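Local structure of putative uncharacterized protein PH0300 (Pyrococcus horikoshii, 3VRH) at residues A[37-43]-A[193-198]; A[176-181]-A[253-257]. The protein catalyses the ATP-dependent 2-thiolation of 5-methyluridine 54 in the T loop of tRNAs, a modification that stabilises tRNA in thermophiles. All coordinates share one frame; numbering follows the deposited sequence.

In the fold
From the N terminus, helix 23-40 leads from the zinc-binding module to residues 37-43, just before the first strand, 49-53, of the PP-loop sheet. The chain then builds most of that sheet and passes through 176-181 and strand 182-183; on leaving strand 191-193, segment 193-198 returns to 37-43 and closes interaction 1. Interaction 2 closes later, when helix 245-256 brings 253-257 back to 176-181. The two loops therefore cross rather than nest. They also touch: K194 N probably bonds to P181 O, while Y197 packs against G180 and L254. Together they tie the N-terminal helix, the edge of the nucleotide-binding sheet and helix 245-256.

Interaction 1. Residues A[37-43]-A[193-198]; sequences TIERYKL and VKPLYE
The C-terminal end of helix 23-40, closed by a Schellman motif with K42 at positive phi, packs on the type I turn K194-Y197 and on E198 just after it. OG1 of T37 lies 2.8 Å from E198 OE1; K33 O is also within reach of its one proton, and which acceptor takes it is not settled. A water donates to T37 OG1 and to P195 O (2.7 Å) and accepts from the backbone N of E198, so the water links helix and turn. E198 OE2 sits above one face of the R40 guanidinium, toward its rim, with the carboxylate plane turned 86° to it. R40 NH2 comes within 3.4 Å of E198 OE2, a salt bridge of charges alone, since no N-H points at the oxygen. In the PP-loop fold the turn follows strand 191-193, and the side chain of K194 runs to about 8 Å from the bicine in the ATP pocket. The other half of the contact is apolar and buried. L43 CB meets V193 CG1 at 3.8 Å, and its CD1 reaches P195 CA at 4.0 Å; V193 carries CG1 anti to its carbonyl carbon (chi1 -63°), which sets this branch against L43. I38 brings CG1 to P195 CB and also packs on L67 and Y72.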
loop_
_atom_site.group_PDB
_atom_site.type_symbol
_atom_site.label_atom_id
_atom_site.label_comp_id
_atom_site.label_asym_id
_atom_site.label_seq_id
_atom_site.Cartn_x
_atom_site.Cartn_y
_atom_site.Cartn_z
ATOM N N THR A 37 -19.978 -7.457 14.538
ATOM C CA THR A 37 -19.148 -6.267 14.381
ATOM C C THR A 37 -19.525 -5.161 15.340
ATOM O O THR A 37 -18.650 -4.547 15.951
ATOM C CB THR A 37 -19.215 -5.709 12.947
ATOM O OG1 THR A 37 -18.786 -6.721 12.037
ATOM C CG2 THR A 37 -18.318 -4.492 12.805
ATOM N N ILE A 38 -20.826 -4.902 15.474
ATOM C CA ILE A 38 -21.300 -3.890 16.399
ATOM C C ILE A 38 -20.860 -4.218 17.832
ATOM O O ILE A 38 -20.371 -3.357 18.558
ATOM C CB ILE A 38 -22.828 -3.771 16.334
ATOM C CG1 ILE A 38 -23.255 -3.301 14.941
ATOM C CG2 ILE A 38 -23.342 -2.833 17.430
ATOM C CD1 ILE A 38 -24.747 -3.436 14.693
ATOM N N GLU A 39 -21.038 -5.476 18.218
ATOM C CA GLU A 39 -20.618 -5.977 19.524
ATOM C C GLU A 39 -19.116 -5.821 19.766
ATOM O O GLU A 39 -18.697 -5.228 20.757
ATOM C CB GLU A 39 -20.981 -7.454 19.620
ATOM C CG GLU A 39 -20.902 -8.050 20.999
ATOM C CD GLU A 39 -21.729 -9.323 21.098
ATOM O OE1 GLU A 39 -21.564 -10.210 20.221
ATOM O OE2 GLU A 39 -22.560 -9.425 22.030
ATOM N N ARG A 40 -18.309 -6.354 18.857
ATOM C CA ARG A 40 -16.863 -6.375 19.051
ATOM C C ARG A 40 -16.263 -4.998 19.256
ATOM O O ARG A 40 -15.359 -4.825 20.083
ATOM C CB ARG A 40 -16.177 -7.010 17.853
ATOM C CG ARG A 40 -16.497 -8.459 17.670
ATOM C CD ARG A 40 -16.217 -8.866 16.255
ATOM N NE ARG A 40 -14.809 -8.670 15.946
ATOM C CZ ARG A 40 -14.131 -9.481 15.154
ATOM N NH1 ARG A 40 -12.850 -9.253 14.911
ATOM N NH2 ARG A 40 -14.745 -10.522 14.609
ATOM N N TYR A 41 -16.749 -4.027 18.486
ATOM C CA TYR A 41 -16.181 -2.691 18.533
ATOM C C TYR A 41 -17.025 -1.732 19.354
ATOM O O TYR A 41 -16.731 -0.538 19.407
ATOM C CB TYR A 41 -15.939 -2.152 17.116
ATOM C CG TYR A 41 -14.924 -2.972 16.355
ATOM C CD1 TYR A 41 -13.568 -2.888 16.658
ATOM C CD2 TYR A 41 -15.317 -3.842 15.350
ATOM C CE1 TYR A 41 -12.631 -3.646 15.978
ATOM C CE2 TYR A 41 -14.383 -4.602 14.653
ATOM C CZ TYR A 41 -13.045 -4.505 14.980
ATOM O OH TYR A 41 -12.115 -5.257 14.296
ATOM N N LYS A 42 -18.056 -2.265 20.007
ATOM C CA LYS A 42 -18.956 -1.467 20.849
ATOM C C LYS A 42 -19.472 -0.229 20.099
ATOM O O LYS A 42 -19.440 0.895 20.626
ATOM C CB LYS A 42 -18.245 -1.035 22.140
ATOM C CG LYS A 42 -17.358 -2.097 22.762
ATOM C CD LYS A 42 -18.151 -3.008 23.667
ATOM C CE LYS A 42 -17.782 -2.767 25.132
ATOM N NZ LYS A 42 -18.775 -3.358 26.095
ATOM N N LEU A 43 -19.936 -0.446 18.870
ATOM C CA LEU A 43 -20.301 0.646 17.976
ATOM C C LEU A 43 -21.580 1.306 18.417
ATOM O O LEU A 43 -21.686 2.528 18.396
ATOM C CB LEU A 43 -20.491 0.129 16.547
ATOM C CG LEU A 43 -19.237 -0.493 15.943
ATOM C CD1 LEU A 43 -19.533 -0.998 14.534
ATOM C CD2 LEU A 43 -18.120 0.533 15.949
ATOM N N VAL A 193 -19.969 5.488 13.093
ATOM C CA VAL A 193 -19.640 4.069 13.101
ATOM C C VAL A 193 -19.864 3.415 11.733
ATOM O O VAL A 193 -20.612 3.932 10.901
ATOM C CB VAL A 193 -20.440 3.303 14.177
ATOM C CG1 VAL A 193 -20.094 3.806 15.558
ATOM C CG2 VAL A 193 -21.952 3.430 13.919
ATOM N N LYS A 194 -19.203 2.280 11.519
ATOM C CA LYS A 194 -19.251 1.544 10.255
ATOM C C LYS A 194 -19.623 0.092 10.565
ATOM O O LYS A 194 -18.738 -0.767 10.732
ATOM C CB LYS A 194 -17.874 1.605 9.536
ATOM C CG LYS A 194 -17.486 3.000 9.063
ATOM C CD LYS A 194 -16.095 3.058 8.420
ATOM C CE LYS A 194 -15.778 4.490 7.997
ATOM N NZ LYS A 194 -14.496 4.602 7.234
ATOM N N PRO A 195 -20.926 -0.184 10.682
ATOM C CA PRO A 195 -21.410 -1.535 10.992
ATOM C C PRO A 195 -21.098 -2.589 9.921
ATOM O O PRO A 195 -21.092 -3.782 10.216
ATOM C CB PRO A 195 -22.935 -1.346 11.104
ATOM C CG PRO A 195 -23.132 0.139 11.345
ATOM C CD PRO A 195 -22.017 0.813 10.632
ATOM N N LEU A 196 -20.854 -2.156 8.690
ATOM C CA LEU A 196 -20.544 -3.097 7.628
ATOM C C LEU A 196 -19.031 -3.300 7.490
ATOM O O LEU A 196 -18.561 -3.824 6.479
ATOM C CB LEU A 196 -21.115 -2.613 6.300
ATOM C CG LEU A 196 -22.628 -2.391 6.226
ATOM C CD1 LEU A 196 -23.037 -2.212 4.766
ATOM C CD2 LEU A 196 -23.413 -3.541 6.906
ATOM N N TYR A 197 -18.287 -2.898 8.516
ATOM C CA TYR A 197 -16.823 -2.996 8.507
ATOM C C TYR A 197 -16.255 -4.342 8.069
ATOM O O TYR A 197 -15.205 -4.383 7.438
ATOM C CB TYR A 197 -16.245 -2.634 9.882
ATOM C CG TYR A 197 -14.808 -2.139 9.835
ATOM C CD1 TYR A 197 -14.506 -0.867 9.340
ATOM C CD2 TYR A 197 -13.759 -2.930 10.309
ATOM C CE1 TYR A 197 -13.192 -0.405 9.288
ATOM C CE2 TYR A 197 -12.443 -2.474 10.281
ATOM C CZ TYR A 197 -12.158 -1.208 9.768
ATOM O OH TYR A 197 -10.835 -0.751 9.734
ATOM N N GLU A 198 -16.936 -5.436 8.397
ATOM C CA GLU A 198 -16.343 -6.758 8.193
ATOM C C GLU A 198 -17.001 -7.584 7.101
ATOM O O GLU A 198 -16.589 -8.731 6.847
ATOM C CB GLU A 198 -16.299 -7.559 9.504
ATOM C CG GLU A 198 -15.546 -6.846 10.621
ATOM C CD GLU A 198 -15.384 -7.715 11.853
ATOM O OE1 GLU A 198 -16.281 -7.692 12.721
ATOM O OE2 GLU A 198 -14.362 -8.428 11.947
HETATM O O HOH W 1 -19.623 -5.984 9.512
#

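Interaction 2. Residues A[176-181]-A[253-257]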
loop_
_atom_site.group_PDB
_atom_site.type_symbol
_atom_site.label_atom_id
_atom_site.label_comp_id
_atom_site.label_asym_id
_atom_site.label_seq_id
_atom_site.Cartn_x
_atom_site.Cartn_y
_atom_site.Cartn_z
ATOM N N LEU A 176 -4.781 8.545 7.630
ATOM C CA LEU A 176 -4.435 7.208 8.115
ATOM C C LEU A 176 -4.587 7.067 9.625
ATOM O O LEU A 176 -4.730 5.951 10.145
ATOM C CB LEU A 176 -2.999 6.827 7.713
ATOM C CG LEU A 176 -2.754 6.536 6.229
ATOM C CD1 LEU A 176 -1.266 6.361 5.970
ATOM C CD2 LEU A 176 -3.539 5.317 5.786
ATOM N N ALA A 177 -4.527 8.187 10.337
ATOM C CA ALA A 177 -4.678 8.140 11.783
ATOM C C ALA A 177 -6.144 7.932 12.147
ATOM O O ALA A 177 -6.463 7.440 13.226
ATOM C CB ALA A 177 -4.137 9.406 12.420
ATOM N N LYS A 178 -7.028 8.277 11.219
ATOM C CA LYS A 178 -8.457 8.372 11.510
ATOM C C LYS A 178 -9.344 7.288 10.866
ATOM O O LYS A 178 -10.525 7.511 10.614
ATOM C CB LYS A 178 -8.962 9.780 11.153
ATOM C CG LYS A 178 -8.653 10.825 12.227
ATOM C CD LYS A 178 -8.853 12.265 11.731
ATOM C CE LYS A 178 -7.590 12.823 11.050
ATOM N NZ LYS A 178 -7.744 14.248 10.596
ATOM N N GLY A 179 -8.780 6.109 10.624
ATOM C CA GLY A 179 -9.534 5.011 10.046
ATOM C C GLY A 179 -10.142 4.103 11.101
ATOM O O GLY A 179 -10.184 4.449 12.287
ATOM N N GLY A 180 -10.607 2.932 10.674
ATOM C CA GLY A 180 -11.222 1.987 11.589
ATOM C C GLY A 180 -12.723 2.181 11.656
ATOM O O GLY A 180 -13.259 3.108 11.057
ATOM N N PRO A 181 -13.410 1.306 12.401
ATOM C CA PRO A 181 -14.877 1.213 12.389
ATOM C C PRO A 181 -15.585 2.270 13.226
ATOM O O PRO A 181 -16.826 2.346 13.180
ATOM C CB PRO A 181 -15.143 -0.177 12.978
ATOM C CG PRO A 181 -13.977 -0.422 13.903
ATOM C CD PRO A 181 -12.789 0.332 13.320
ATOM N N TYR A 253 -3.539 -3.130 9.730
ATOM C CA TYR A 253 -3.697 -1.683 9.868
ATOM C C TYR A 253 -4.221 -1.261 11.245
ATOM O O TYR A 253 -3.758 -0.262 11.820
ATOM C CB TYR A 253 -4.633 -1.123 8.790
ATOM C CG TYR A 253 -5.091 0.282 9.116
ATOM C CD1 TYR A 253 -4.207 1.347 9.053
ATOM C CD2 TYR A 253 -6.398 0.533 9.506
ATOM C CE1 TYR A 253 -4.607 2.629 9.364
ATOM C CE2 TYR A 253 -6.815 1.803 9.802
ATOM C CZ TYR A 253 -5.919 2.849 9.733
ATOM O OH TYR A 253 -6.343 4.123 10.044
ATOM N N LEU A 254 -5.219 -1.997 11.734
ATOM C CA LEU A 254 -5.844 -1.692 13.011
ATOM C C LEU A 254 -4.822 -1.753 14.131
ATOM O O LEU A 254 -4.850 -0.943 15.057
ATOM C CB LEU A 254 -7.000 -2.666 13.289
ATOM C CG LEU A 254 -8.247 -2.403 12.433
ATOM C CD1 LEU A 254 -9.425 -3.181 12.961
ATOM C CD2 LEU A 254 -8.573 -0.910 12.402
ATOM N N LYS A 255 -3.899 -2.701 14.006
ATOM C CA LYS A 255 -2.850 -2.920 14.997
ATOM C C LYS A 255 -1.770 -1.835 14.990
ATOM O O LYS A 255 -1.124 -1.586 16.006
ATOM C CB LYS A 255 -2.242 -4.315 14.808
ATOM C CG LYS A 255 -3.297 -5.435 14.867
ATOM C CD LYS A 255 -2.717 -6.849 14.767
ATOM C CE LYS A 255 -2.333 -7.390 16.142
ATOM N NZ LYS A 255 -1.235 -6.573 16.765
ATOM N N LYS A 256 -1.596 -1.174 13.849
ATOM C CA LYS A 256 -0.481 -0.238 13.677
ATOM C C LYS A 256 -0.949 1.195 13.574
ATOM O O LYS A 256 -0.125 2.105 13.500
ATOM C CB LYS A 256 0.324 -0.577 12.419
ATOM C CG LYS A 256 0.943 -1.962 12.399
ATOM C CD LYS A 256 1.725 -2.225 13.677
ATOM C CE LYS A 256 2.609 -3.447 13.537
ATOM N NZ LYS A 256 3.388 -3.611 14.782
ATOM N N LYS A 257 -2.271 1.372 13.534
ATOM C CA LYS A 257 -2.929 2.665 13.349
ATOM C C LYS A 257 -2.322 3.756 14.233
ATOM O O LYS A 257 -2.186 4.919 13.833
ATOM C CB LYS A 257 -4.424 2.503 13.676
ATOM C CG LYS A 257 -5.285 3.703 13.393
ATOM C CD LYS A 257 -6.773 3.304 13.329
ATOM C CE LYS A 257 -7.437 3.322 14.705
ATOM N NZ LYS A 257 -7.415 4.708 15.252
#
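Y253 pushes its phenol into the bend formed by L176 to G180, and this is where the contact is tightest. Its hydroxyl donates to L176 O, which lies in the ring plane at the ring's edge; the modelled OH to O separation of 2.4 Å is very short, and its exact value is doubtful. Farther along the bend, G179 N gives the same OH a second, weak bond, 3.2 Å long and with an angle of only 126° at the hydrogen. CG of Y253 stands opposite the backbone N (chi1 165°), an arrangement that sends the ring off helix 245-256 toward the bend. With no side chain at G179, its CA can sit beside the hydroxyl at the ring edge, and G180 has positive phi (92°), where a side chain would be pressed against the preceding carbonyl. Within the PP-loop fold this bend joins helix 173-177 to strand 182-183, and E160 of helix 157-169 also holds it, accepting a hydrogen bond from G180 N. The packing beyond the phenol is looser. L254 touches G180 CA with CD2 at 4.0 Å and reaches P181 CD only at 4.5 Å. Toward solvent, partly exposed K257 folds back through bends at chi3 and chi4: its CD rests 3.7 Å from G179 O and its NZ comes to 3.5 Å from A177 O, a proximity rather than a hydrogen bond. Nearby K256 packs on T173 of the second subunit.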